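Local atomic coordinates of Dot/Icm T4SS effector (PDB entry 6VVE), a protein that acts as a kinase that Legionella pneumophila delivers into host cells as a type IV secretion effector and that host inositol hexakisphosphate activates. Residues K7-T12 with K27-N32; V49-S54 with E114-L119; D230-V235 with I284-K289. All coordinates share one frame; numbering follows the deposited sequence.

How the contacts relate
Contacts 1 and 2 belong to the same four-stranded antiparallel sheet, their centres about 14 Å apart. In contact 1 the edge strand 12-13 pairs with strand 26-30, and contact 2 packs the outermost strand on the other side against helix 102-121. Both reach inositol hexakisphosphate: Arg30 of contact 1 and Ser54 of contact 2 bond to the same phosphate oxygen, O36, and Arg30 CD lies 3.2 Å from Ser54 OG. The side chain of Gln116 in contact 2 is about 12 Å from ADP, too far to touch it. Contact 3 is apart from both, in the helical region across the chain's centre, about 26 Å from contact 2 and about 40 Å from contact 1, centre to centre.

Contact 1 (K7-T12 with K27-N32); sequences KIVNGT and KIYRYN. With IHP (inositol hexakisphosphate), chain B.
Thr12 and Arg30 form an antiparallel hydrogen-bonded pair that makes the short strand 12-13 the edge strand of a four-stranded antiparallel sheet. Thr12 N bonds to Arg30 O at 3.0 Å, and Arg30 N returns the bond to Thr12 O. Before the pair, a type I turn from Ile8 to Gly11 redirects the chain out of its helix. Glycine suits the end of this turn because a CB would point at Arg30 O, which its CA already approaches to 3.5 Å. Two tyrosines of 27-32 lie with ring faces against the turn and the helix end: Val9 CA sits over the face of Tyr29, 3.8 Å from the ring centroid, a CH-pi contact, while Ile8 CA and the Lys7 carbonyl carbon lie over one face of Tyr31. Arg30 is long enough to serve both sheet and ligand. Its CB passes 4.2 Å from Thr12 O; the chain then runs extended until chi3, 36°, where it bends, with CD near the phosphate oxygen O36 of inositol hexakisphosphate. NE donates to a water that also bonds Thr12 OG1, NH2 lies against Thr12 CG2, and NH1 donates to O36 at 2.9 Å, with an N-H...O angle of 154°.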
# COMPACT_ATOMS: atom_id res chain seq x y z
N LYS A 7 7.14 -9.39 -26.17
CA LYS A 7 7.19 -10.82 -25.88
C LYS A 7 6.13 -11.22 -24.86
O LYS A 7 5.59 -12.33 -24.93
CB LYS A 7 8.58 -11.20 -25.36
CG LYS A 7 9.70 -10.90 -26.33
CD LYS A 7 11.05 -11.39 -25.79
CE LYS A 7 12.15 -11.23 -26.82
NZ LYS A 7 11.90 -12.05 -28.05
N ILE A 8 5.83 -10.33 -23.90
CA ILE A 8 4.83 -10.64 -22.89
C ILE A 8 3.45 -10.79 -23.51
O ILE A 8 2.69 -11.70 -23.15
CB ILE A 8 4.84 -9.56 -21.79
CG1 ILE A 8 6.15 -9.64 -20.99
CG2 ILE A 8 3.63 -9.72 -20.88
CD1 ILE A 8 6.43 -8.40 -20.14
N VAL A 9 3.10 -9.89 -24.45
CA VAL A 9 1.80 -9.96 -25.08
C VAL A 9 1.65 -11.21 -25.93
O VAL A 9 0.52 -11.56 -26.33
CB VAL A 9 1.55 -8.70 -25.94
CG1 VAL A 9 1.48 -7.47 -25.05
CG2 VAL A 9 2.62 -8.55 -26.99
N ASN A 10 2.74 -11.90 -26.24
CA ASN A 10 2.69 -13.18 -26.93
C ASN A 10 2.51 -14.35 -25.98
O ASN A 10 2.40 -15.50 -26.44
CB ASN A 10 3.96 -13.39 -27.76
CG ASN A 10 3.97 -12.57 -29.03
OD1 ASN A 10 2.91 -12.21 -29.55
ND2 ASN A 10 5.16 -12.28 -29.54
N GLY A 11 2.47 -14.10 -24.67
CA GLY A 11 2.23 -15.16 -23.71
C GLY A 11 0.80 -15.63 -23.70
O GLY A 11 0.08 -15.45 -24.69
N THR A 12 0.36 -16.22 -22.59
CA THR A 12 -0.99 -16.75 -22.47
C THR A 12 -1.90 -15.66 -21.91
O THR A 12 -1.64 -15.12 -20.82
CB THR A 12 -1.02 -17.99 -21.57
OG1 THR A 12 -0.04 -18.93 -22.02
CG2 THR A 12 -2.39 -18.64 -21.61
N LYS A 27 -4.65 -5.89 -20.13
CA LYS A 27 -4.66 -7.32 -20.40
C LYS A 27 -3.76 -8.01 -19.39
O LYS A 27 -2.78 -7.41 -18.91
CB LYS A 27 -4.19 -7.64 -21.82
CG LYS A 27 -5.08 -7.11 -22.93
CD LYS A 27 -6.37 -7.91 -23.05
CE LYS A 27 -7.25 -7.36 -24.17
NZ LYS A 27 -8.54 -8.09 -24.30
N ILE A 28 -4.07 -9.27 -19.09
CA ILE A 28 -3.28 -10.09 -18.18
C ILE A 28 -2.65 -11.22 -18.98
O ILE A 28 -3.36 -11.95 -19.70
CB ILE A 28 -4.13 -10.65 -17.03
CG1 ILE A 28 -4.86 -9.53 -16.29
CG2 ILE A 28 -3.26 -11.46 -16.08
CD1 ILE A 28 -3.96 -8.53 -15.63
N TYR A 29 -1.33 -11.37 -18.86
CA TYR A 29 -0.59 -12.38 -19.60
C TYR A 29 0.31 -13.16 -18.66
O TYR A 29 0.93 -12.59 -17.75
CB TYR A 29 0.27 -11.77 -20.71
CG TYR A 29 -0.49 -11.00 -21.76
CD1 TYR A 29 -1.16 -11.67 -22.78
CD2 TYR A 29 -0.53 -9.61 -21.76
CE1 TYR A 29 -1.85 -10.98 -23.76
CE2 TYR A 29 -1.21 -8.91 -22.73
CZ TYR A 29 -1.87 -9.60 -23.73
OH TYR A 29 -2.56 -8.90 -24.68
N ARG A 30 0.39 -14.47 -18.89
CA ARG A 30 1.40 -15.32 -18.26
C ARG A 30 2.53 -15.53 -19.26
O ARG A 30 2.31 -16.07 -20.36
CB ARG A 30 0.81 -16.67 -17.84
CG ARG A 30 1.75 -17.49 -16.95
CD ARG A 30 1.13 -18.82 -16.51
NE ARG A 30 0.30 -19.42 -17.55
CZ ARG A 30 -1.01 -19.65 -17.44
NH1 ARG A 30 -1.66 -19.37 -16.32
NH2 ARG A 30 -1.67 -20.19 -18.45
N TYR A 31 3.73 -15.09 -18.90
CA TYR A 31 4.89 -15.18 -19.78
C TYR A 31 6.09 -15.66 -18.97
O TYR A 31 6.55 -14.96 -18.06
CB TYR A 31 5.19 -13.83 -20.45
CG TYR A 31 6.54 -13.76 -21.13
CD1 TYR A 31 6.77 -14.43 -22.32
CD2 TYR A 31 7.58 -13.02 -20.58
CE1 TYR A 31 8.00 -14.37 -22.95
CE2 TYR A 31 8.81 -12.95 -21.20
CZ TYR A 31 9.02 -13.63 -22.38
OH TYR A 31 10.25 -13.56 -23.00
N ASN A 32 6.60 -16.83 -19.32
CA ASN A 32 7.76 -17.42 -18.65
C ASN A 32 7.59 -17.42 -17.13
O ASN A 32 8.36 -16.82 -16.39
CB ASN A 32 9.05 -16.69 -19.06
CG ASN A 32 9.47 -17.01 -20.48
OD1 ASN A 32 9.08 -18.03 -21.05
ND2 ASN A 32 10.28 -16.13 -21.07
C1 IHP B . -2.16 -21.95 -11.68
C2 IHP B . -2.65 -23.29 -12.24
C3 IHP B . -4.12 -23.23 -12.65
C4 IHP B . -4.36 -22.10 -13.66
C5 IHP B . -3.98 -20.75 -13.03
C6 IHP B . -2.53 -20.74 -12.55
O11 IHP B . -0.75 -21.98 -11.59
P1 IHP B . -0.06 -22.07 -10.11
O21 IHP B . 1.09 -21.11 -10.03
O31 IHP B . -1.08 -21.76 -9.04
O41 IHP B . 0.46 -23.49 -9.89
O12 IHP B . -2.47 -24.26 -11.24
P2 IHP B . -1.66 -25.65 -11.61
O22 IHP B . -1.05 -25.54 -12.98
O32 IHP B . -0.57 -25.87 -10.59
O42 IHP B . -2.63 -26.80 -11.58
O13 IHP B . -4.87 -22.96 -11.50
P3 IHP B . -6.25 -23.79 -11.19
O23 IHP B . -6.34 -25.00 -12.12
O33 IHP B . -6.22 -24.26 -9.74
O43 IHP B . -7.46 -22.90 -11.40
O14 IHP B . -5.70 -22.08 -14.03
P4 IHP B . -6.04 -22.02 -15.64
O24 IHP B . -5.50 -23.25 -16.32
O34 IHP B . -5.37 -20.80 -16.24
O44 IHP B . -7.54 -21.95 -15.84
O15 IHP B . -4.14 -19.74 -13.98
P5 IHP B . -5.33 -18.63 -13.77
O25 IHP B . -5.86 -18.21 -15.13
O35 IHP B . -6.45 -19.22 -12.96
O45 IHP B . -4.76 -17.44 -13.05
O16 IHP B . -2.31 -19.57 -11.78
P6 IHP B . -1.34 -18.38 -12.37
O26 IHP B . -0.32 -17.99 -11.32
O36 IHP B . -0.63 -18.86 -13.61
O46 IHP B . -2.21 -17.19 -12.71
O HOH W 1 0.75 -20.68 -20.24

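Contact 2 (V49-S54 with E114-L119); sequences VLMWKS and EQQFFL. With IHP (inositol hexakisphosphate), chain B.
This is a buried strand-on-helix contact between outer strand 44-53 and helix 102-121: Val49 points onto Gln116 and Phe117, and the bent end of Met51, a selenomethionine here, reaches Gln116. The axes of the short segments pass 9.0 Å apart, with 118° between their N-to-C directions. Branched Val49 fits between two helix side chains. Its CG1 stands over the centre of the Phe117 ring in a CH-pi contact, 3.6 Å from the centroid and 11° off the normal, while CG2 rests on the aliphatic CG of Gln116. Gln116 sets CG opposite its backbone N (chi1 -169°) and then bends at chi2, which carries the amide past Met51, with NE2 3.6 Å from SE. A water 2.7 Å from Met51 O, to which it probably donates, accepts from Gln116 NE2, giving that buried amide a partner. At Met51 and Trp52 the strand bulges, both residues pairing with Val35 of strand 34-41, a classic beta bulge. Trp52 NE1 donates to O26 of inositol hexakisphosphate at 2.8 Å, and Ser54 OG to O36 of the same phosphate at 2.7 Å. Strand 34-41 touches Val49 and Phe117, while Leu132 of strand 132-134 packs on Met51 and Trp52, joining this sheet to its five-stranded neighbour.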
# COMPACT_ATOMS: atom_id res chain seq x y z
N VAL A 49 3.49 -4.42 -15.74
CA VAL A 49 3.90 -4.59 -14.35
C VAL A 49 3.83 -6.07 -14.01
O VAL A 49 2.99 -6.81 -14.53
CB VAL A 49 3.02 -3.78 -13.37
CG1 VAL A 49 3.22 -2.29 -13.60
CG2 VAL A 49 1.56 -4.18 -13.51
N LEU A 50 4.71 -6.51 -13.12
CA LEU A 50 4.74 -7.89 -12.65
C LEU A 50 3.75 -8.04 -11.51
O LEU A 50 3.73 -7.21 -10.58
CB LEU A 50 6.14 -8.28 -12.22
CG LEU A 50 6.33 -9.58 -11.45
CD1 LEU A 50 5.73 -10.78 -12.18
CD2 LEU A 50 7.82 -9.81 -11.18
N MSE A 51 2.92 -9.08 -11.57
CA MSE A 51 1.93 -9.33 -10.52
C MSE A 51 2.38 -10.45 -9.56
O MSE A 51 2.38 -10.25 -8.35
CB MSE A 51 0.58 -9.68 -11.13
CG MSE A 51 -0.00 -8.61 -12.06
SE MSE A 51 -0.26 -6.84 -11.25
CE MSE A 51 -1.29 -7.32 -9.69
N TRP A 52 2.77 -11.60 -10.10
CA TRP A 52 3.26 -12.70 -9.27
C TRP A 52 3.92 -13.75 -10.16
O TRP A 52 3.83 -13.70 -11.39
CB TRP A 52 2.13 -13.33 -8.44
CG TRP A 52 1.01 -13.92 -9.25
CD1 TRP A 52 1.01 -15.11 -9.91
CD2 TRP A 52 -0.28 -13.33 -9.48
NE1 TRP A 52 -0.20 -15.30 -10.54
CE2 TRP A 52 -1.01 -14.22 -10.29
CE3 TRP A 52 -0.89 -12.13 -9.08
CZ2 TRP A 52 -2.31 -13.95 -10.71
CZ3 TRP A 52 -2.18 -11.87 -9.49
CH2 TRP A 52 -2.88 -12.78 -10.30
N LYS A 53 4.58 -14.71 -9.51
CA LYS A 53 5.23 -15.82 -10.19
C LYS A 53 4.27 -17.01 -10.26
O LYS A 53 3.54 -17.28 -9.31
CB LYS A 53 6.51 -16.23 -9.48
CG LYS A 53 7.32 -17.32 -10.19
CD LYS A 53 8.72 -17.45 -9.60
CE LYS A 53 9.54 -18.52 -10.31
NZ LYS A 53 10.14 -18.03 -11.59
N SER A 54 4.27 -17.70 -11.40
CA SER A 54 3.34 -18.77 -11.68
C SER A 54 4.06 -20.11 -11.79
O SER A 54 5.18 -20.18 -12.29
CB SER A 54 2.57 -18.49 -12.98
OG SER A 54 1.94 -19.66 -13.49
N GLU A 114 -3.96 -0.15 -11.98
CA GLU A 114 -3.53 1.25 -12.08
C GLU A 114 -2.66 1.63 -10.90
O GLU A 114 -1.65 2.33 -11.05
CB GLU A 114 -4.76 2.16 -12.16
CG GLU A 114 -5.60 1.94 -13.41
CD GLU A 114 -6.85 2.80 -13.42
OE1 GLU A 114 -7.48 2.96 -12.36
OE2 GLU A 114 -7.19 3.34 -14.50
N GLN A 115 -3.01 1.16 -9.70
CA GLN A 115 -2.22 1.49 -8.52
C GLN A 115 -0.85 0.81 -8.58
O GLN A 115 0.15 1.39 -8.17
CB GLN A 115 -2.98 1.09 -7.25
CG GLN A 115 -4.21 1.98 -7.02
CD GLN A 115 -5.17 1.40 -6.00
OE1 GLN A 115 -4.84 0.46 -5.27
NE2 GLN A 115 -6.36 1.97 -5.94
N GLN A 116 -0.80 -0.41 -9.11
CA GLN A 116 0.48 -1.07 -9.33
C GLN A 116 1.36 -0.23 -10.25
O GLN A 116 2.57 -0.08 -10.01
CB GLN A 116 0.27 -2.46 -9.92
CG GLN A 116 1.51 -3.34 -9.94
CD GLN A 116 1.75 -4.05 -8.61
OE1 GLN A 116 1.90 -3.41 -7.57
NE2 GLN A 116 1.76 -5.37 -8.64
N PHE A 117 0.78 0.33 -11.32
CA PHE A 117 1.57 1.17 -12.22
C PHE A 117 2.06 2.43 -11.51
O PHE A 117 3.20 2.86 -11.72
CB PHE A 117 0.75 1.55 -13.46
CG PHE A 117 0.83 0.53 -14.56
CD1 PHE A 117 1.91 0.52 -15.43
CD2 PHE A 117 -0.17 -0.41 -14.73
CE1 PHE A 117 2.00 -0.41 -16.44
CE2 PHE A 117 -0.09 -1.35 -15.74
CZ PHE A 117 0.99 -1.36 -16.60
N PHE A 118 1.21 3.03 -10.68
CA PHE A 118 1.67 4.16 -9.86
C PHE A 118 2.88 3.75 -9.02
O PHE A 118 3.89 4.47 -8.99
CB PHE A 118 0.53 4.65 -8.96
CG PHE A 118 0.97 5.69 -7.96
CD1 PHE A 118 1.53 5.32 -6.74
CD2 PHE A 118 0.83 7.04 -8.24
CE1 PHE A 118 1.94 6.27 -5.84
CE2 PHE A 118 1.24 8.00 -7.33
CZ PHE A 118 1.79 7.61 -6.13
N LEU A 119 2.79 2.60 -8.35
CA LEU A 119 3.89 2.15 -7.52
C LEU A 119 5.16 1.96 -8.34
O LEU A 119 6.25 2.37 -7.91
CB LEU A 119 3.52 0.85 -6.80
CG LEU A 119 2.39 0.92 -5.78
CD1 LEU A 119 2.10 -0.49 -5.21
CD2 LEU A 119 2.71 1.89 -4.67
C1 IHP B . -2.16 -21.95 -11.68
C2 IHP B . -2.65 -23.29 -12.24
C3 IHP B . -4.12 -23.23 -12.65
C4 IHP B . -4.36 -22.10 -13.66
C5 IHP B . -3.98 -20.75 -13.03
C6 IHP B . -2.53 -20.74 -12.55
O11 IHP B . -0.75 -21.98 -11.59
P1 IHP B . -0.06 -22.07 -10.11
O21 IHP B . 1.09 -21.11 -10.03
O31 IHP B . -1.08 -21.76 -9.04
O41 IHP B . 0.46 -23.49 -9.89
O12 IHP B . -2.47 -24.26 -11.24
P2 IHP B . -1.66 -25.65 -11.61
O22 IHP B . -1.05 -25.54 -12.98
O32 IHP B . -0.57 -25.87 -10.59
O42 IHP B . -2.63 -26.80 -11.58
O13 IHP B . -4.87 -22.96 -11.50
P3 IHP B . -6.25 -23.79 -11.19
O23 IHP B . -6.34 -25.00 -12.12
O33 IHP B . -6.22 -24.26 -9.74
O43 IHP B . -7.46 -22.90 -11.40
O14 IHP B . -5.70 -22.08 -14.03
P4 IHP B . -6.04 -22.02 -15.64
O24 IHP B . -5.50 -23.25 -16.32
O34 IHP B . -5.37 -20.80 -16.24
O44 IHP B . -7.54 -21.95 -15.84
O15 IHP B . -4.14 -19.74 -13.98
P5 IHP B . -5.33 -18.63 -13.77
O25 IHP B . -5.86 -18.21 -15.13
O35 IHP B . -6.45 -19.22 -12.96
O45 IHP B . -4.76 -17.44 -13.05
O16 IHP B . -2.31 -19.57 -11.78
P6 IHP B . -1.34 -18.38 -12.37
O26 IHP B . -0.32 -17.99 -11.32
O36 IHP B . -0.63 -18.86 -13.61
O46 IHP B . -2.21 -17.19 -12.71
O HOH W 2 1.81 -8.02 -6.88

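Contact 3 (D230-V235 with I284-K289); sequences DQWLYV and ISLPKK
Leu233 and Trp232, in the first turn of helix 231-239, meet the extended residues Ile284 to Pro287 that lead into helix 288-299, and the contact between them is apolar. Among the aliphatic pairs, Leu233 CD1 does most of the touching: it lies 3.9 Å from Leu286 CD2 and 4.3 Å from Ile284 CD1, and it also abuts the Ser285 carbonyl oxygen. CG of Leu233 lies opposite the backbone N (chi1 -176°), which carries the branched end across to this strip; a leucine suits such a joint, its CD1 methyl filling it without a polar group to satisfy. The aromatic contacts are made at an edge. Near the plane of the Trp232 indole, Leu286 CD2 approaches CH2 and Pro287 CD approaches CZ3, each at 4.1 Å, while Leu233 CB lies over one face of the ring. Pro287, at the N-cap, has no side-chain group to cap the helix; Glu163 OE1 accepts from Lys288 N instead. Polar ends turn elsewhere: Trp232 NE1 bonds to Ser269 OG, and Ser285 OG to the Tyr240 carbonyl. Helix 272-280 closes one flank, with Leu275 touching both Leu233 and Ile284 and Tyr279 touching Leu286, and helix 159-174 supplies Glu163 and Val166 beside Pro287.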
# COMPACT_ATOMS: atom_id res chain seq x y z
N ASP A 230 -1.76 11.76 6.14
CA ASP A 230 -0.77 11.75 7.21
C ASP A 230 -0.54 10.35 7.76
O ASP A 230 0.11 10.20 8.79
CB ASP A 230 -1.20 12.69 8.34
CG ASP A 230 -1.24 14.16 7.90
OD1 ASP A 230 -0.65 14.48 6.84
OD2 ASP A 230 -1.88 14.98 8.60
N GLN A 231 -1.07 9.33 7.09
CA GLN A 231 -0.93 7.96 7.55
C GLN A 231 0.52 7.62 7.86
O GLN A 231 0.83 7.09 8.93
CB GLN A 231 -1.49 7.02 6.47
CG GLN A 231 -1.70 5.60 6.86
CD GLN A 231 -2.39 4.82 5.76
OE1 GLN A 231 -1.84 4.63 4.68
NE2 GLN A 231 -3.61 4.39 6.03
N TRP A 232 1.41 7.92 6.91
CA TRP A 232 2.83 7.61 7.08
C TRP A 232 3.38 8.14 8.40
O TRP A 232 4.22 7.51 9.04
CB TRP A 232 3.62 8.20 5.91
CG TRP A 232 3.55 9.69 5.88
CD1 TRP A 232 2.57 10.45 5.30
CD2 TRP A 232 4.48 10.61 6.47
NE1 TRP A 232 2.84 11.79 5.49
CE2 TRP A 232 4.00 11.91 6.21
CE3 TRP A 232 5.65 10.46 7.20
CZ2 TRP A 232 4.68 13.05 6.64
CZ3 TRP A 232 6.33 11.60 7.62
CH2 TRP A 232 5.84 12.87 7.34
N LEU A 233 2.91 9.32 8.81
CA LEU A 233 3.42 9.93 10.04
C LEU A 233 2.97 9.16 11.26
O LEU A 233 3.74 9.01 12.23
CB LEU A 233 2.96 11.38 10.12
CG LEU A 233 3.46 12.22 11.29
CD1 LEU A 233 4.95 12.46 11.18
CD2 LEU A 233 2.70 13.56 11.34
N TYR A 234 1.72 8.66 11.25
CA TYR A 234 1.22 7.91 12.40
C TYR A 234 2.03 6.63 12.61
O TYR A 234 2.38 6.28 13.75
CB TYR A 234 -0.25 7.55 12.22
CG TYR A 234 -1.17 8.70 11.84
CD1 TYR A 234 -0.81 10.02 12.08
CD2 TYR A 234 -2.41 8.45 11.27
CE1 TYR A 234 -1.65 11.06 11.74
CE2 TYR A 234 -3.27 9.48 10.94
CZ TYR A 234 -2.88 10.78 11.15
OH TYR A 234 -3.74 11.79 10.80
N VAL A 235 2.32 5.91 11.52
CA VAL A 235 3.09 4.68 11.63
C VAL A 235 4.46 4.95 12.23
O VAL A 235 4.90 4.28 13.17
CB VAL A 235 3.20 4.00 10.25
CG1 VAL A 235 4.07 2.76 10.34
CG2 VAL A 235 1.81 3.65 9.71
N ILE A 284 6.93 15.76 17.35
CA ILE A 284 6.76 14.62 16.46
C ILE A 284 8.14 14.13 16.04
O ILE A 284 9.14 14.85 16.14
CB ILE A 284 5.92 14.96 15.21
CG1 ILE A 284 6.61 16.04 14.37
CG2 ILE A 284 4.54 15.43 15.62
CD1 ILE A 284 5.95 16.27 13.02
N SER A 285 8.18 12.90 15.55
CA SER A 285 9.36 12.32 14.95
C SER A 285 9.22 12.31 13.44
O SER A 285 8.11 12.37 12.89
CB SER A 285 9.58 10.89 15.46
OG SER A 285 9.75 10.89 16.86
N LEU A 286 10.35 12.22 12.75
CA LEU A 286 10.38 12.16 11.30
C LEU A 286 11.46 11.17 10.89
O LEU A 286 12.50 11.07 11.55
CB LEU A 286 10.67 13.53 10.68
CG LEU A 286 9.65 14.64 10.91
CD1 LEU A 286 10.19 15.95 10.38
CD2 LEU A 286 8.32 14.30 10.27
N PRO A 287 11.25 10.44 9.80
CA PRO A 287 12.34 9.60 9.26
C PRO A 287 13.59 10.44 9.07
O PRO A 287 13.52 11.62 8.71
CB PRO A 287 11.77 9.10 7.92
CG PRO A 287 10.28 9.11 8.12
CD PRO A 287 10.01 10.31 9.00
N LYS A 288 14.74 9.83 9.32
CA LYS A 288 16.00 10.57 9.30
C LYS A 288 16.18 11.33 7.99
O LYS A 288 16.60 12.49 7.99
CB LYS A 288 17.17 9.62 9.54
CG LYS A 288 18.45 10.33 9.95
CD LYS A 288 19.61 9.34 10.10
CE LYS A 288 20.71 9.91 10.98
NZ LYS A 288 21.19 11.23 10.51
N LYS A 289 15.88 10.69 6.86
CA LYS A 289 16.14 11.31 5.57
C LYS A 289 15.20 12.49 5.32
O LYS A 289 15.60 13.47 4.67
CB LYS A 289 16.01 10.29 4.44
CG LYS A 289 16.40 10.84 3.08
CD LYS A 289 16.40 9.77 2.00
CE LYS A 289 16.97 10.31 0.70
NZ LYS A 289 17.07 9.25 -0.35